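Local coordinates for protein paraflagellar rod component (Trypanosoma brucei, PDB 2Q0X) that is of unknown function but has an alpha/beta hydrolase fold and is probably a component of the paraflagellar rod, at residues 41-44 with 48-51; 59-64 with 68-73; 242-247 with 262-267. One frame throughout, in Å; residues are numbered along the deposited sequence.

Interaction 1 (41-44 with 48-51); sequences VLWV and TESL
The six-membered half of the Trp43 indole carries this contact. At the rim of the ring, close to its plane, sits the carboxylate oxygen Glu49 OE1, 3.8 Å from Trp43 CZ2. A second oxygen comes in obliquely, the backbone carbonyl of Ser50, whose O lies 3.4 Å from Trp43 CH2 and 3.7 Å from Trp43 CZ3. Ring and carboxylate planes stand 59° apart, so the two flat groups are not stacked. The methylene Glu49 CB fills in beside the same corner of the ring, 4.0 Å from Trp43 CH2. Phe57 and Phe113, outside the two segments, each pair edge-to-face with the indole.

With CG anti to the backbone N (chi1 174°), Trp43 reaches from its strand toward the loop 48-51. Glu49 leaves its CA with CG anti to the carbonyl carbon and continues extended beyond CG, which carries the carboxylate along to the benzo-ring carbon CZ2. Its OE1 is gripped by the backbone N of Gly46 and by Thr115 OG1, and Thr115 OG1 also bonds Trp43 NE1. Thr115 thus ties both side chains together although neither bonds the other directly. In the same loop Ser50 OG bonds Leu51 O at 2.9 Å, approaching from above the carbonyl plane.

The arrangement joins a central parallel strand to the loop leaving its C-terminal end, beside Ser116, just after strand 110-115. In alpha/beta hydrolases the loop after this strand often contributes to the oxyanion hole, and the turn after the next parallel strand, here at Ser116, usually carries the nucleophile; the contact is consistent with that layout, though no catalytic role is established.

Interaction 2 (59-64 with 68-73); sequences NLAEEL and WAFVQV
Ala61 O and Trp68 O are bridged by one water, which donates to both: 2.6 Å from the water to Ala61 O and 2.8 Å to Trp68 O. The bridge fastens helix 57-64 to Trp68, just before strand 69-73, in a beta-alpha-beta crossover that begins with strand 40-44. A direct bond closes the turn between them, Trp68 N donating to Leu64 O over 2.9 Å with an N-H...O angle of 158°. The short helix and strand segments run roughly antiparallel, at 149°, as expected when the chain doubles back.

Beyond the polar end the contact is apolar and centres on Phe70. With CG anti to the backbone N (chi1 -167°), its ring swings toward the helix, where Leu60, Ala61 and Leu64 meet it. Ala61 packs its methyl against the root of the side chain, Ala61 CB to Phe70 CB being 3.7 Å. Leu60 crosses the phenylalanine at about a right angle and brings CD2 to 3.9 Å from Phe70 CE2. Leu64, one helical turn later, sets CD1 4.1 Å from Phe70 CD2. All three come at the ring obliquely. Phe57, at the start of the helix, adds an edge-to-face pair with Phe70, while helix 280-299 packs on Leu60 through Ile287 and on Leu64 through Leu288 and Leu291.

Leu64 is shared between the two aromatic residues, one methyl for each. Trp68 turns its indole away from the helix, where Arg39 meets it in a cation-pi contact. What remains for Leu64 is the inner part of that side chain: Leu64 CD2 rests 3.9 Å from both Trp68 CB and Trp68 CD1.

Interaction 3 (242-247 with 262-267); sequences EEVGTV and VSYFND
Val244 of helix 241-254 packs against the phenol of Tyr264 on the neighbouring strand. Two residues before it, Glu242 O accepts two bonds inside the helix, from Thr246 N at 2.8 Å and from the hydroxyl Thr246 OG1 at 3.1 Å, the hydroxyl coming from above the carbonyl plane. Glu243 turns its OE1 to Ser240 OG.

Val244 makes the main contact. Its side chain and that of Tyr264 come from opposite directions and meet end on, the isopropyl group against the outer end of the phenol. A chi1 of 167° holds CG1 anti to the backbone N and places it 3.9 Å from Tyr264 CE1, oblique to the ring. Tyr264 OH faces both methyls, Val244 CG1 and CG2, at 4.0 Å each. The carbonyl of the same residue accepts a hydrogen from a water, at 2.7 Å from Val244 O. That water stands at the edge of the phenol, in the ring plane, and is also hydrogen-bonded to Tyr264 OH at 3.0 Å. It bridges the helix carbonyl and the phenol hydroxyl beside the valine methyls.

One turn on, Val247 approaches the hydroxyl more distantly, with CG1 at 4.2 Å from Tyr264 OH. Trp205 of helix 200-209 packs on both Val247 and Tyr264, and Val262 continues the apolar strip with Leu248 and Val251.

The contact packs the helix of a beta-alpha-beta crossover, between strands 227-232 and 260-264, onto the outermost parallel strand of the alpha/beta hydrolase sheet.

In the fold
All three contacts reach one mixed sheet and come in series along the chain. Interactions 1 and 2 adjoin, their centres about 11 Å apart, because strands 40-44 and 69-73 are neighbours: Val41 O and Val71 N probably form a hydrogen bond, as do Trp43 N and Val71 O. Helix 57-64 follows the loop of interaction 1 and supplies one side of interaction 2. Interaction 3 lies on strand 260-264, one of the two edge strands within the chain, its centre about 24 Å from interaction 1, with nearest atoms about 10 Å apart. The first two thus secure a loop and a crossover well inside the sheet, while the third packs a helix on its edge.

Interaction 1 (41-44 with 48-51)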
loop_
_atom_site.group_PDB
_atom_site.type_symbol
_atom_site.label_atom_id
_atom_site.label_comp_id
_atom_site.label_asym_id
_atom_site.label_seq_id
_atom_site.Cartn_x
_atom_site.Cartn_y
_atom_site.Cartn_z
ATOM N N VAL A 41 -5.938 -7.868 -18.384
ATOM C CA VAL A 41 -6.022 -6.458 -18.067
ATOM C C VAL A 41 -5.190 -6.186 -16.799
ATOM O O VAL A 41 -5.358 -6.860 -15.787
ATOM C CB VAL A 41 -7.471 -6.023 -17.853
ATOM C CG1 VAL A 41 -7.527 -4.565 -17.386
ATOM C CG2 VAL A 41 -8.259 -6.234 -19.155
ATOM N N LEU A 42 -4.262 -5.230 -16.892
ATOM C CA LEU A 42 -3.419 -4.830 -15.795
ATOM C C LEU A 42 -3.786 -3.415 -15.377
ATOM O O LEU A 42 -3.678 -2.462 -16.174
ATOM C CB LEU A 42 -1.954 -4.885 -16.203
ATOM C CG LEU A 42 -0.907 -4.362 -15.208
ATOM C CD1 LEU A 42 -1.045 -5.056 -13.862
ATOM C CD2 LEU A 42 0.534 -4.513 -15.800
ATOM N N TRP A 43 -4.150 -3.283 -14.103
ATOM C CA TRP A 43 -4.569 -2.017 -13.529
ATOM C C TRP A 43 -3.482 -1.396 -12.634
ATOM O O TRP A 43 -2.918 -2.054 -11.778
ATOM C CB TRP A 43 -5.855 -2.193 -12.719
ATOM C CG TRP A 43 -6.232 -0.938 -11.997
ATOM C CD1 TRP A 43 -6.862 0.152 -12.525
ATOM C CD2 TRP A 43 -5.970 -0.619 -10.628
ATOM N NE1 TRP A 43 -7.014 1.116 -11.575
ATOM C CE2 TRP A 43 -6.464 0.672 -10.400
ATOM C CE3 TRP A 43 -5.358 -1.299 -9.576
ATOM C CZ2 TRP A 43 -6.383 1.290 -9.162
ATOM C CZ3 TRP A 43 -5.269 -0.677 -8.353
ATOM C CH2 TRP A 43 -5.777 0.605 -8.157
ATOM N N VAL A 44 -3.235 -0.112 -12.845
ATOM C CA VAL A 44 -2.421 0.702 -11.963
ATOM C C VAL A 44 -3.193 2.008 -11.716
ATOM O O VAL A 44 -3.870 2.529 -12.591
ATOM C CB VAL A 44 -0.946 0.919 -12.559
ATOM C CG1 VAL A 44 -0.935 1.773 -13.753
ATOM C CG2 VAL A 44 -0.028 1.468 -11.505
ATOM N N THR A 48 -3.014 7.050 -3.828
ATOM C CA THR A 48 -3.928 6.786 -2.732
ATOM C C THR A 48 -4.986 5.758 -3.081
ATOM O O THR A 48 -5.938 5.573 -2.327
ATOM C CB THR A 48 -4.642 8.084 -2.267
ATOM O OG1 THR A 48 -5.470 8.588 -3.320
ATOM C CG2 THR A 48 -3.618 9.145 -1.870
ATOM N N GLU A 49 -4.843 5.100 -4.222
ATOM C CA GLU A 49 -5.732 4.024 -4.611
ATOM C C GLU A 49 -5.115 2.678 -4.213
ATOM O O GLU A 49 -3.952 2.400 -4.512
ATOM C CB GLU A 49 -6.029 4.069 -6.118
ATOM C CG GLU A 49 -6.932 5.239 -6.498
ATOM C CD GLU A 49 -7.328 5.257 -7.978
ATOM O OE1 GLU A 49 -6.451 5.125 -8.855
ATOM O OE2 GLU A 49 -8.532 5.440 -8.272
ATOM N N SER A 50 -5.923 1.856 -3.554
ATOM C CA SER A 50 -5.540 0.542 -3.070
ATOM C C SER A 50 -5.913 -0.540 -4.055
ATOM O O SER A 50 -6.680 -0.302 -4.993
ATOM C CB SER A 50 -6.302 0.272 -1.752
ATOM O OG SER A 50 -7.721 0.048 -1.980
ATOM N N LEU A 51 -5.404 -1.744 -3.825
ATOM C CA LEU A 51 -5.941 -2.918 -4.481
ATOM C C LEU A 51 -7.452 -2.896 -4.316
ATOM O O LEU A 51 -7.946 -2.522 -3.246
ATOM C CB LEU A 51 -5.395 -4.210 -3.858
ATOM C CG LEU A 51 -3.923 -4.577 -4.044
ATOM C CD1 LEU A 51 -3.628 -5.916 -3.342
ATOM C CD2 LEU A 51 -3.511 -4.558 -5.542
#

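Interaction 2 (59-64 with 68-73)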
loop_
_atom_site.group_PDB
_atom_site.type_symbol
_atom_site.label_atom_id
_atom_site.label_comp_id
_atom_site.label_asym_id
_atom_site.label_seq_id
_atom_site.Cartn_x
_atom_site.Cartn_y
_atom_site.Cartn_z
ATOM N N ASN A 59 -16.809 -7.210 -10.189
ATOM C CA ASN A 59 -17.763 -7.495 -11.266
ATOM C C ASN A 59 -17.089 -7.503 -12.653
ATOM O O ASN A 59 -17.335 -8.399 -13.455
ATOM C CB ASN A 59 -18.904 -6.480 -11.235
ATOM C CG ASN A 59 -19.684 -6.522 -9.949
ATOM O OD1 ASN A 59 -20.384 -7.499 -9.667
ATOM N ND2 ASN A 59 -19.560 -5.466 -9.140
ATOM N N LEU A 60 -16.257 -6.497 -12.923
ATOM C CA LEU A 60 -15.347 -6.500 -14.079
ATOM C C LEU A 60 -14.589 -7.821 -14.257
ATOM O O LEU A 60 -14.683 -8.453 -15.312
ATOM C CB LEU A 60 -14.312 -5.359 -13.985
ATOM C CG LEU A 60 -13.477 -5.097 -15.266
ATOM C CD1 LEU A 60 -14.374 -5.086 -16.540
ATOM C CD2 LEU A 60 -12.702 -3.811 -15.198
ATOM N N ALA A 61 -13.819 -8.214 -13.242
ATOM C CA ALA A 61 -13.008 -9.432 -13.318
ATOM C C ALA A 61 -13.883 -10.660 -13.573
ATOM O O ALA A 61 -13.530 -11.545 -14.354
ATOM C CB ALA A 61 -12.165 -9.616 -12.033
ATOM N N GLU A 62 -15.038 -10.684 -12.924
ATOM C CA GLU A 62 -16.010 -11.740 -13.097
ATOM C C GLU A 62 -16.509 -11.839 -14.548
ATOM O O GLU A 62 -16.575 -12.932 -15.124
ATOM C CB GLU A 62 -17.185 -11.478 -12.141
ATOM C CG GLU A 62 -18.028 -12.641 -11.829
ATOM C CD GLU A 62 -19.027 -12.307 -10.722
ATOM O OE1 GLU A 62 -19.989 -11.542 -11.014
ATOM O OE2 GLU A 62 -18.841 -12.793 -9.567
ATOM N N GLU A 63 -16.867 -10.692 -15.116
ATOM C CA GLU A 63 -17.353 -10.622 -16.498
ATOM C C GLU A 63 -16.276 -10.982 -17.511
ATOM O O GLU A 63 -16.565 -11.669 -18.481
ATOM C CB GLU A 63 -17.942 -9.244 -16.807
ATOM C CG GLU A 63 -19.299 -9.008 -16.150
ATOM C CD GLU A 63 -20.367 -9.995 -16.623
ATOM O OE1 GLU A 63 -20.414 -10.316 -17.843
ATOM O OE2 GLU A 63 -21.166 -10.443 -15.767
ATOM N N LEU A 64 -15.041 -10.550 -17.242
ATOM C CA LEU A 64 -13.866 -10.868 -18.065
ATOM C C LEU A 64 -13.448 -12.336 -18.035
ATOM O O LEU A 64 -12.745 -12.794 -18.931
ATOM C CB LEU A 64 -12.661 -10.016 -17.611
ATOM C CG LEU A 64 -12.670 -8.523 -17.972
ATOM C CD1 LEU A 64 -11.594 -7.773 -17.215
ATOM C CD2 LEU A 64 -12.520 -8.354 -19.484
ATOM N N TRP A 68 -10.249 -12.467 -20.395
ATOM C CA TRP A 68 -9.085 -11.767 -19.858
ATOM C C TRP A 68 -8.922 -12.033 -18.354
ATOM O O TRP A 68 -9.898 -12.021 -17.599
ATOM C CB TRP A 68 -9.214 -10.246 -20.069
ATOM C CG TRP A 68 -9.200 -9.758 -21.513
ATOM C CD1 TRP A 68 -10.254 -9.720 -22.378
ATOM C CD2 TRP A 68 -8.091 -9.182 -22.219
ATOM N NE1 TRP A 68 -9.866 -9.185 -23.573
ATOM C CE2 TRP A 68 -8.544 -8.838 -23.504
ATOM C CE3 TRP A 68 -6.761 -8.921 -21.889
ATOM C CZ2 TRP A 68 -7.711 -8.245 -24.464
ATOM C CZ3 TRP A 68 -5.933 -8.350 -22.847
ATOM C CH2 TRP A 68 -6.416 -8.018 -24.117
ATOM N N ALA A 69 -7.687 -12.252 -17.917
ATOM C CA ALA A 69 -7.370 -12.213 -16.505
ATOM C C ALA A 69 -7.432 -10.750 -16.059
ATOM O O ALA A 69 -7.444 -9.856 -16.891
ATOM C CB ALA A 69 -5.993 -12.815 -16.229
ATOM N N PHE A 70 -7.525 -10.526 -14.754
ATOM C CA PHE A 70 -7.542 -9.191 -14.173
ATOM C C PHE A 70 -6.430 -9.136 -13.127
ATOM O O PHE A 70 -6.433 -9.912 -12.181
ATOM C CB PHE A 70 -8.913 -8.855 -13.550
ATOM C CG PHE A 70 -9.081 -7.386 -13.213
ATOM C CD1 PHE A 70 -9.138 -6.954 -11.887
ATOM C CD2 PHE A 70 -9.145 -6.433 -14.219
ATOM C CE1 PHE A 70 -9.273 -5.614 -11.565
ATOM C CE2 PHE A 70 -9.266 -5.087 -13.903
ATOM C CZ PHE A 70 -9.322 -4.678 -12.556
ATOM N N VAL A 71 -5.453 -8.253 -13.355
ATOM C CA VAL A 71 -4.291 -8.127 -12.493
ATOM C C VAL A 71 -4.214 -6.702 -11.971
ATOM O O VAL A 71 -4.443 -5.762 -12.726
ATOM C CB VAL A 71 -2.977 -8.441 -13.236
ATOM C CG1 VAL A 71 -1.768 -8.274 -12.297
ATOM C CG2 VAL A 71 -3.005 -9.868 -13.840
ATOM N N GLN A 72 -3.873 -6.583 -10.678
ATOM C CA GLN A 72 -3.773 -5.316 -9.955
ATOM C C GLN A 72 -2.448 -5.214 -9.245
ATOM O O GLN A 72 -2.013 -6.163 -8.613
ATOM C CB GLN A 72 -4.870 -5.244 -8.909
ATOM C CG GLN A 72 -6.241 -5.189 -9.489
ATOM C CD GLN A 72 -7.313 -5.271 -8.417
ATOM O OE1 GLN A 72 -7.614 -4.280 -7.745
ATOM N NE2 GLN A 72 -7.874 -6.466 -8.234
ATOM N N VAL A 73 -1.815 -4.055 -9.348
ATOM C CA VAL A 73 -0.546 -3.787 -8.674
ATOM C C VAL A 73 -0.734 -2.474 -7.952
ATOM O O VAL A 73 -1.406 -1.569 -8.456
ATOM C CB VAL A 73 0.669 -3.715 -9.679
ATOM C CG1 VAL A 73 0.532 -2.572 -10.678
ATOM C CG2 VAL A 73 2.033 -3.613 -8.947
HETATM O O HOH W 1 -11.092 -11.741 -15.128
#

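Interaction 3 (242-247 with 262-267)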
loop_
_atom_site.group_PDB
_atom_site.type_symbol
_atom_site.label_atom_id
_atom_site.label_comp_id
_atom_site.label_asym_id
_atom_site.label_seq_id
_atom_site.Cartn_x
_atom_site.Cartn_y
_atom_site.Cartn_z
ATOM N N GLU A 242 -19.281 21.900 -28.327
ATOM C CA GLU A 242 -18.104 22.375 -29.053
ATOM C C GLU A 242 -16.817 21.832 -28.440
ATOM O O GLU A 242 -15.976 21.274 -29.146
ATOM C CB GLU A 242 -18.095 23.918 -29.066
ATOM C CG GLU A 242 -17.002 24.572 -29.917
ATOM C CD GLU A 242 -16.964 26.088 -29.755
ATOM O OE1 GLU A 242 -16.153 26.572 -28.932
ATOM O OE2 GLU A 242 -17.748 26.792 -30.434
ATOM N N GLU A 243 -16.681 21.973 -27.124
ATOM C CA GLU A 243 -15.500 21.482 -26.405
ATOM C C GLU A 243 -15.397 19.963 -26.431
ATOM O O GLU A 243 -14.303 19.432 -26.505
ATOM C CB GLU A 243 -15.500 21.979 -24.956
ATOM C CG GLU A 243 -15.352 23.506 -24.840
ATOM C CD GLU A 243 -15.778 24.052 -23.474
ATOM O OE1 GLU A 243 -16.802 23.583 -22.914
ATOM O OE2 GLU A 243 -15.084 24.965 -22.970
ATOM N N VAL A 244 -16.530 19.268 -26.361
ATOM C CA VAL A 244 -16.541 17.802 -26.462
ATOM C C VAL A 244 -16.060 17.422 -27.868
ATOM O O VAL A 244 -15.245 16.515 -28.039
ATOM C CB VAL A 244 -17.956 17.214 -26.146
ATOM C CG1 VAL A 244 -18.081 15.761 -26.544
ATOM C CG2 VAL A 244 -18.298 17.398 -24.665
ATOM N N GLY A 245 -16.560 18.151 -28.860
ATOM C CA GLY A 245 -16.147 17.983 -30.247
ATOM C C GLY A 245 -14.666 18.220 -30.490
ATOM O O GLY A 245 -14.039 17.471 -31.229
ATOM N N THR A 246 -14.118 19.271 -29.881
ATOM C CA THR A 246 -12.694 19.607 -30.027
ATOM C C THR A 246 -11.815 18.548 -29.374
ATOM O O THR A 246 -10.727 18.234 -29.883
ATOM C CB THR A 246 -12.357 20.988 -29.396
ATOM O OG1 THR A 246 -13.101 22.018 -30.058
ATOM C CG2 THR A 246 -10.880 21.305 -29.509
ATOM N N VAL A 247 -12.271 18.015 -28.238
ATOM C CA VAL A 247 -11.561 16.936 -27.561
ATOM C C VAL A 247 -11.579 15.653 -28.410
ATOM O O VAL A 247 -10.541 15.006 -28.589
ATOM C CB VAL A 247 -12.118 16.682 -26.135
ATOM C CG1 VAL A 247 -11.569 15.394 -25.564
ATOM C CG2 VAL A 247 -11.814 17.901 -25.200
ATOM N N VAL A 262 -13.730 7.626 -27.186
ATOM C CA VAL A 262 -13.814 8.593 -26.100
ATOM C C VAL A 262 -15.226 8.529 -25.539
ATOM O O VAL A 262 -16.186 8.854 -26.232
ATOM C CB VAL A 262 -13.476 10.030 -26.557
ATOM C CG1 VAL A 262 -13.565 10.989 -25.381
ATOM C CG2 VAL A 262 -12.069 10.079 -27.212
ATOM N N SER A 263 -15.344 8.066 -24.291
ATOM C CA SER A 263 -16.659 7.896 -23.656
ATOM C C SER A 263 -16.730 8.694 -22.360
ATOM O O SER A 263 -15.722 8.845 -21.634
ATOM C CB SER A 263 -16.949 6.421 -23.348
ATOM O OG SER A 263 -17.085 5.649 -24.528
ATOM N N TYR A 264 -17.930 9.193 -22.096
ATOM C CA TYR A 264 -18.244 9.948 -20.902
ATOM C C TYR A 264 -19.079 9.092 -19.925
ATOM O O TYR A 264 -19.948 8.322 -20.341
ATOM C CB TYR A 264 -18.975 11.235 -21.299
ATOM C CG TYR A 264 -18.039 12.209 -21.987
ATOM C CD1 TYR A 264 -17.836 12.168 -23.367
ATOM C CD2 TYR A 264 -17.316 13.135 -21.248
ATOM C CE1 TYR A 264 -16.945 13.059 -23.995
ATOM C CE2 TYR A 264 -16.433 14.023 -21.859
ATOM C CZ TYR A 264 -16.260 13.987 -23.229
ATOM O OH TYR A 264 -15.374 14.860 -23.805
ATOM N N PHE A 265 -18.763 9.213 -18.635
ATOM C CA PHE A 265 -19.382 8.396 -17.593
ATOM C C PHE A 265 -20.024 9.260 -16.522
ATOM O O PHE A 265 -19.490 10.312 -16.152
ATOM C CB PHE A 265 -18.350 7.426 -17.011
ATOM C CG PHE A 265 -17.815 6.486 -18.048
ATOM C CD1 PHE A 265 -16.843 6.909 -18.950
ATOM C CD2 PHE A 265 -18.350 5.214 -18.194
ATOM C CE1 PHE A 265 -16.394 6.067 -19.946
ATOM C CE2 PHE A 265 -17.900 4.374 -19.190
ATOM C CZ PHE A 265 -16.914 4.804 -20.065
ATOM N N ASN A 266 -21.170 8.802 -16.019
ATOM C CA ASN A 266 -21.928 9.535 -15.011
ATOM C C ASN A 266 -21.420 9.221 -13.597
ATOM O O ASN A 266 -22.202 9.035 -12.679
ATOM C CB ASN A 266 -23.434 9.224 -15.146
ATOM C CG ASN A 266 -23.977 9.569 -16.528
ATOM O OD1 ASN A 266 -23.939 10.722 -16.950
ATOM N ND2 ASN A 266 -24.458 8.563 -17.247
ATOM N N ASP A 267 -20.099 9.179 -13.438
ATOM C CA ASP A 267 -19.457 9.022 -12.140
ATOM C C ASP A 267 -19.837 10.182 -11.241
ATOM O O ASP A 267 -19.921 11.306 -11.696
ATOM C CB ASP A 267 -17.928 9.026 -12.303
ATOM C CG ASP A 267 -17.410 7.829 -13.084
ATOM O OD1 ASP A 267 -18.174 6.881 -13.332
ATOM O OD2 ASP A 267 -16.231 7.840 -13.451
HETATM O O HOH W 2 -14.919 14.168 -26.677
#